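Local coordinates for histone-lysine N-methyltransferase, H3 lysine-9 specific SUVH6 (PDB 6A5K), which catalyses methylation of a lysine in the tail of histone H3 with S-adenosylmethionine as donor, and probably couples this mark to methylated DNA through its SRA domain, at residues N260-E265 / K359-G364; E240-L245 / P255-N260. The protein carries 1 engineered substitution. All blocks are in the same frame, centred on the assembly; numbering follows the deposited sequence.

Contact 2 comes first along the chain, and contact 1 takes up at Asn260, the residue they share; their centres lie about 12 Å apart. Both belong to one edge of a mixed sheet in which strand 242-244 is outermost, strand 257-259 follows, and strand 355-359 lies next, parallel to 257-259. Contact 2 is the antiparallel pairing of the first two strands. Contact 1 joins the chain just beyond strand 257-259 to the end of strand 355-359 and the turn after it. The sheet continues through strand 365-369, so the region around the Pre-SET motif is tied directly to the SET domain, beside the turn that meets S-adenosylmethionine.

Contact 1 of 2, residues N260-E265 / K359-G364; sequences NEIDDE and KTKSRG. With SAM (S-adenosylmethionine), chain F.
Lys359 lays its aliphatic chain against the carboxamide of Asn260, the two side chains running side by side with Lys359 CB 3.3 Å from Asn260 OD1. This buried amide, covered by Lys359 CB and CG, is the tight part of the contact. Asn260 OD1 accepts from Ile262 N at 2.8 Å, in the carbonyl plane, and also from Asp263 N, forming an Asx turn and Asx motif, while ND2 reaches Asp263 OD1 and Glu265 O. Asparagine suits the place because one flat amide both accepts and donates. With an alanine here, the N-H groups of Ile262 and Asp263 would probably lose their acceptor, and the Asp263 carboxylate a donor that helps fix it toward Lys359.

Lysine is long enough to pass this amide and still bring NZ within bonding distance of two acids. Lys359 CG stands anti to the backbone N (chi1 -165°), and further bends carry Lys359 NZ to the syn lone pair of Asp263 OD2 at 2.8 Å. Lys359 NZ also meets Glu265 OE1 at 3.1 Å, from above the carboxylate plane.

The solvent side lies at exposed Glu265 and, elsewhere, where Ile262 CD1 merely touches Lys361 CG at 3.9 Å. Ile262 CG1 rests on Lys359 O, and a water bridges Glu261 N to that oxygen. Beyond Lys359, an ST motif at Thr360 shapes the turn, whose Arg363 and Gly364 belong to the S-adenosylmethionine pocket of the SET domain.

Contact 2 of 2, residues E240-L245 / P255-N260; sequences EGLCKL and PISAVN
Cys243 packs across the strand pair onto Ala258 and Asn260. Its CB lies 3.4 Å from Ala258 O and also faces the small Ala258 CB. From there Cys243 SG, anti to the carbonyl carbon (chi1 -56°), runs on to meet Asn260 CB at 3.5 Å. A compact, weakly polar thiol suits this spot, where Trp365, from strand 365-369 further across the sheet, also touches Cys243.

Cys243 and Lys244 both face Ala258, a classic beta bulge that shifts the register by one residue. At the bulge Cys243 departs from strand geometry (psi -44°), which turns its side chain toward the partner strand. Ala258 O takes a nearly straight bond from Cys243 N at 2.7 Å (169° at the hydrogen) and a weak one from Lys244 N, while Ala258 N gives its hydrogen to Lys244 O at 2.9 Å. Before the bulge, Gly241 O receives Asn260 N at 2.7 Å. Glycine fits there because phi is positive and a beta carbon would collide with Asn260 O. On the face bearing Leu242 and Val259, Leu242 CD1 comes within 3.6 Å of Ala258 O and also brushes Ser257 CB and Val259 CG2, a modest touch suited to an exposed edge.

The pairing is therefore held chiefly by main-chain hydrogen bonds, with small or apolar side chains filling in around them; no salt bridge or side-chain hydrogen bond joins the two segments.

Contact 1 of 2, residues N260-E265 / K359-G364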
loop_
_atom_site.group_PDB
_atom_site.type_symbol
_atom_site.label_atom_id
_atom_site.label_comp_id
_atom_site.label_asym_id
_atom_site.label_seq_id
_atom_site.Cartn_x
_atom_site.Cartn_y
_atom_site.Cartn_z
ATOM N N ASN A 260 7.080 -19.356 -10.320
ATOM C CA ASN A 260 6.249 -19.564 -11.500
ATOM C C ASN A 260 5.344 -20.774 -11.289
ATOM O O ASN A 260 5.805 -21.911 -11.276
ATOM C CB ASN A 260 7.117 -19.751 -12.749
ATOM C CG ASN A 260 6.306 -19.799 -14.036
ATOM O OD1 ASN A 260 5.088 -19.991 -14.018
ATOM N ND2 ASN A 260 6.986 -19.627 -15.166
ATOM N N GLU A 261 4.057 -20.518 -11.111
ATOM C CA GLU A 261 3.090 -21.590 -10.925
ATOM C C GLU A 261 2.170 -21.681 -12.134
ATOM O O GLU A 261 1.142 -22.355 -12.098
ATOM C CB GLU A 261 2.282 -21.363 -9.647
ATOM C CG GLU A 261 3.143 -21.056 -8.432
ATOM C CD GLU A 261 2.327 -20.843 -7.174
ATOM O OE1 GLU A 261 2.375 -19.727 -6.614
ATOM O OE2 GLU A 261 1.638 -21.794 -6.746
ATOM N N ILE A 262 2.558 -21.002 -13.206
ATOM C CA ILE A 262 1.736 -20.905 -14.407
ATOM C C ILE A 262 2.249 -21.817 -15.516
ATOM O O ILE A 262 1.485 -22.559 -16.132
ATOM C CB ILE A 262 1.687 -19.459 -14.937
ATOM C CG1 ILE A 262 1.156 -18.504 -13.859
ATOM C CG2 ILE A 262 0.846 -19.382 -16.202
ATOM C CD1 ILE A 262 -0.172 -18.935 -13.263
ATOM N N ASP A 263 3.550 -21.747 -15.772
ATOM C CA ASP A 263 4.176 -22.531 -16.835
ATOM C C ASP A 263 5.583 -22.977 -16.430
ATOM O O ASP A 263 5.915 -22.999 -15.243
ATOM C CB ASP A 263 4.207 -21.723 -18.137
ATOM C CG ASP A 263 4.760 -20.321 -17.944
ATOM O OD1 ASP A 263 5.830 -20.179 -17.319
ATOM O OD2 ASP A 263 4.106 -19.354 -18.397
ATOM N N ASP A 264 6.404 -23.326 -17.414
ATOM C CA ASP A 264 7.735 -23.862 -17.137
ATOM C C ASP A 264 8.836 -22.827 -17.371
ATOM O O ASP A 264 10.020 -23.120 -17.204
ATOM C CB ASP A 264 7.990 -25.105 -17.991
ATOM C CG ASP A 264 6.976 -26.204 -17.737
ATOM O OD1 ASP A 264 6.642 -26.443 -16.556
ATOM O OD2 ASP A 264 6.512 -26.827 -18.717
ATOM N N GLU A 265 8.430 -21.617 -17.746
ATOM C CA GLU A 265 9.354 -20.516 -18.011
ATOM C C GLU A 265 10.225 -20.156 -16.806
ATOM O O GLU A 265 9.760 -20.151 -15.670
ATOM C CB GLU A 265 8.570 -19.280 -18.450
ATOM C CG GLU A 265 8.850 -18.785 -19.851
ATOM C CD GLU A 265 7.927 -17.643 -20.236
ATOM O OE1 GLU A 265 6.746 -17.920 -20.542
ATOM O OE2 GLU A 265 8.372 -16.474 -20.212
ATOM N N LYS A 359 5.327 -15.265 -12.116
ATOM C CA LYS A 359 4.706 -15.329 -13.431
ATOM C C LYS A 359 3.195 -15.098 -13.378
ATOM O O LYS A 359 2.477 -15.737 -12.601
ATOM C CB LYS A 359 4.998 -16.676 -14.094
ATOM C CG LYS A 359 4.704 -16.700 -15.586
ATOM C CD LYS A 359 5.564 -15.694 -16.325
ATOM C CE LYS A 359 5.970 -16.205 -17.700
ATOM N NZ LYS A 359 4.814 -16.689 -18.507
ATOM N N THR A 360 2.724 -14.177 -14.210
ATOM C CA THR A 360 1.296 -13.920 -14.356
ATOM C C THR A 360 0.798 -14.702 -15.556
ATOM O O THR A 360 1.603 -15.229 -16.322
ATOM C CB THR A 360 0.987 -12.427 -14.571
ATOM O OG1 THR A 360 1.456 -12.035 -15.867
ATOM C CG2 THR A 360 1.643 -11.568 -13.505
ATOM N N LYS A 361 -0.517 -14.765 -15.739
ATOM C CA LYS A 361 -1.062 -15.484 -16.885
ATOM C C LYS A 361 -0.984 -14.687 -18.194
ATOM O O LYS A 361 -0.783 -15.268 -19.260
ATOM C CB LYS A 361 -2.515 -15.891 -16.618
ATOM C CG LYS A 361 -2.700 -16.773 -15.392
ATOM C CD LYS A 361 -4.128 -17.278 -15.301
ATOM C CE LYS A 361 -4.660 -17.175 -13.889
ATOM N NZ LYS A 361 -4.447 -15.811 -13.326
ATOM N N SER A 362 -1.143 -13.367 -18.128
ATOM C CA SER A 362 -1.240 -12.596 -19.366
ATOM C C SER A 362 -0.241 -11.441 -19.509
ATOM O O SER A 362 -0.184 -10.809 -20.563
ATOM C CB SER A 362 -2.668 -12.059 -19.530
ATOM O OG SER A 362 -2.984 -11.073 -18.568
ATOM N N ARG A 363 0.555 -11.173 -18.478
ATOM C CA ARG A 363 1.464 -10.026 -18.516
ATOM C C ARG A 363 2.909 -10.400 -18.204
ATOM O O ARG A 363 3.680 -9.562 -17.740
ATOM C CB ARG A 363 0.984 -8.938 -17.543
ATOM C CG ARG A 363 -0.320 -8.283 -17.960
ATOM C CD ARG A 363 -0.888 -7.348 -16.874
ATOM N NE ARG A 363 -0.852 -7.971 -15.550
ATOM C CZ ARG A 363 -1.630 -8.977 -15.167
ATOM N NH1 ARG A 363 -2.525 -9.480 -15.999
ATOM N NH2 ARG A 363 -1.502 -9.486 -13.947
ATOM N N GLY A 364 3.276 -11.651 -18.480
ATOM C CA GLY A 364 4.620 -12.128 -18.208
ATOM C C GLY A 364 4.976 -12.096 -16.731
ATOM O O GLY A 364 4.164 -12.444 -15.874
HETATM N N SAM F . 6.022 -8.325 -17.699
HETATM C CA SAM F . 7.419 -7.930 -17.957
HETATM C C SAM F . 8.379 -9.117 -18.059
HETATM O O SAM F . 9.602 -8.931 -18.140
HETATM O OXT SAM F . 7.960 -10.277 -18.054
HETATM C CB SAM F . 7.909 -6.960 -16.883
HETATM C CG SAM F . 7.394 -5.550 -17.134
HETATM S SD SAM F . 8.185 -4.926 -18.636
HETATM C CE SAM F . 8.901 -3.433 -17.960
HETATM C "C5'" SAM F . 6.858 -4.165 -19.584
HETATM C "C4'" SAM F . 6.155 -5.195 -20.445
HETATM O "O4'" SAM F . 5.306 -5.999 -19.637
HETATM C "C3'" SAM F . 5.267 -4.530 -21.480
HETATM O "O3'" SAM F . 5.975 -4.278 -22.672
HETATM C "C2'" SAM F . 4.201 -5.577 -21.674
HETATM O "O2'" SAM F . 4.719 -6.572 -22.529
HETATM C "C1'" SAM F . 4.074 -6.194 -20.299
HETATM N N9 SAM F . 3.002 -5.513 -19.542
HETATM C C8 SAM F . 3.133 -4.762 -18.404
HETATM N N7 SAM F . 1.904 -4.313 -18.033
HETATM C C5 SAM F . 0.995 -4.757 -18.933
HETATM C C6 SAM F . -0.383 -4.603 -19.046
HETATM N N6 SAM F . -1.071 -3.890 -18.151
HETATM N N1 SAM F . -1.042 -5.178 -20.109
HETATM C C2 SAM F . -0.347 -5.922 -21.043
HETATM N N3 SAM F . 1.020 -6.082 -20.923
HETATM C C4 SAM F . 1.678 -5.517 -19.885
HETATM O O HOH W 1 3.308 -17.739 -10.918
#

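Contact 2 of 2, residues E240-L245 / P255-N260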
loop_
_atom_site.group_PDB
_atom_site.type_symbol
_atom_site.label_atom_id
_atom_site.label_comp_id
_atom_site.label_asym_id
_atom_site.label_seq_id
_atom_site.Cartn_x
_atom_site.Cartn_y
_atom_site.Cartn_z
ATOM N N GLU A 240 5.473 -24.374 -3.954
ATOM C CA GLU A 240 5.271 -24.630 -5.373
ATOM C C GLU A 240 5.778 -23.489 -6.241
ATOM O O GLU A 240 5.602 -22.315 -5.908
ATOM C CB GLU A 240 3.788 -24.878 -5.665
ATOM C CG GLU A 240 3.384 -26.347 -5.650
ATOM C CD GLU A 240 2.854 -26.794 -4.301
ATOM O OE1 GLU A 240 2.016 -26.071 -3.722
ATOM O OE2 GLU A 240 3.276 -27.867 -3.821
ATOM N N GLY A 241 6.420 -23.845 -7.349
ATOM C CA GLY A 241 6.766 -22.880 -8.376
ATOM C C GLY A 241 8.071 -22.121 -8.222
ATOM O O GLY A 241 8.442 -21.350 -9.107
ATOM N N LEU A 242 8.773 -22.330 -7.113
ATOM C CA LEU A 242 10.040 -21.635 -6.888
ATOM C C LEU A 242 11.062 -21.975 -7.981
ATOM O O LEU A 242 11.418 -23.139 -8.179
ATOM C CB LEU A 242 10.600 -21.977 -5.509
ATOM C CG LEU A 242 11.844 -21.203 -5.065
ATOM C CD1 LEU A 242 11.573 -19.714 -5.070
ATOM C CD2 LEU A 242 12.309 -21.665 -3.687
ATOM N N CYS A 243 11.515 -20.944 -8.689
ATOM C CA CYS A 243 12.429 -21.075 -9.824
ATOM C C CYS A 243 13.861 -20.760 -9.439
ATOM O O CYS A 243 14.792 -21.447 -9.837
ATOM C CB CYS A 243 12.026 -20.124 -10.957
ATOM S SG CYS A 243 10.365 -20.287 -11.559
ATOM N N LYS A 244 14.018 -19.682 -8.683
ATOM C CA LYS A 244 15.324 -19.114 -8.393
ATOM C C LYS A 244 15.288 -18.471 -7.016
ATOM O O LYS A 244 14.342 -17.757 -6.691
ATOM C CB LYS A 244 15.702 -18.081 -9.461
ATOM C CG LYS A 244 17.178 -17.712 -9.519
ATOM C CD LYS A 244 17.559 -17.243 -10.921
ATOM C CE LYS A 244 18.999 -16.745 -10.984
ATOM N NZ LYS A 244 19.989 -17.850 -10.874
ATOM N N LEU A 245 16.306 -18.721 -6.202
ATOM C CA LEU A 245 16.332 -18.162 -4.855
ATOM C C LEU A 245 16.616 -16.658 -4.883
ATOM O O LEU A 245 16.078 -15.894 -4.076
ATOM C CB LEU A 245 17.378 -18.876 -3.995
ATOM C CG LEU A 245 17.072 -20.291 -3.489
ATOM C CD1 LEU A 245 15.666 -20.367 -2.919
ATOM C CD2 LEU A 245 17.293 -21.360 -4.563
ATOM N N PRO A 255 17.739 -11.453 -0.721
ATOM C CA PRO A 255 17.505 -12.157 -1.986
ATOM C C PRO A 255 16.110 -11.899 -2.553
ATOM O O PRO A 255 15.142 -11.766 -1.804
ATOM C CB PRO A 255 17.677 -13.629 -1.603
ATOM C CG PRO A 255 17.301 -13.677 -0.162
ATOM C CD PRO A 255 17.796 -12.380 0.423
ATOM N N ILE A 256 16.022 -11.824 -3.876
ATOM C CA ILE A 256 14.748 -11.640 -4.553
ATOM C C ILE A 256 14.454 -12.884 -5.378
ATOM O O ILE A 256 15.082 -13.124 -6.404
ATOM C CB ILE A 256 14.755 -10.377 -5.440
ATOM C CG1 ILE A 256 14.926 -9.130 -4.565
ATOM C CG2 ILE A 256 13.463 -10.280 -6.255
ATOM C CD1 ILE A 256 15.062 -7.819 -5.349
ATOM N N SER A 257 13.509 -13.688 -4.911
ATOM C CA SER A 257 13.243 -14.978 -5.534
ATOM C C SER A 257 12.299 -14.856 -6.723
ATOM O O SER A 257 11.695 -13.802 -6.957
ATOM C CB SER A 257 12.662 -15.953 -4.510
ATOM O OG SER A 257 11.467 -15.435 -3.950
ATOM N N ALA A 258 12.180 -15.947 -7.471
ATOM C CA ALA A 258 11.272 -16.011 -8.608
ATOM C C ALA A 258 10.363 -17.232 -8.492
ATOM O O ALA A 258 10.827 -18.360 -8.277
ATOM C CB ALA A 258 12.046 -16.050 -9.905
ATOM N N VAL A 259 9.066 -16.996 -8.645
ATOM C CA VAL A 259 8.070 -18.051 -8.527
ATOM C C VAL A 259 7.244 -18.144 -9.809
ATOM O O VAL A 259 6.779 -17.136 -10.338
ATOM C CB VAL A 259 7.137 -17.807 -7.317
ATOM C CG1 VAL A 259 6.007 -18.833 -7.280
ATOM C CG2 VAL A 259 7.931 -17.830 -6.020
ATOM N N ASN A 260 7.080 -19.356 -10.320
ATOM C CA ASN A 260 6.249 -19.564 -11.500
ATOM C C ASN A 260 5.344 -20.774 -11.289
ATOM O O ASN A 260 5.805 -21.911 -11.276
ATOM C CB ASN A 260 7.117 -19.751 -12.749
ATOM C CG ASN A 260 6.306 -19.799 -14.036
ATOM O OD1 ASN A 260 5.088 -19.991 -14.018
ATOM N ND2 ASN A 260 6.986 -19.627 -15.166
#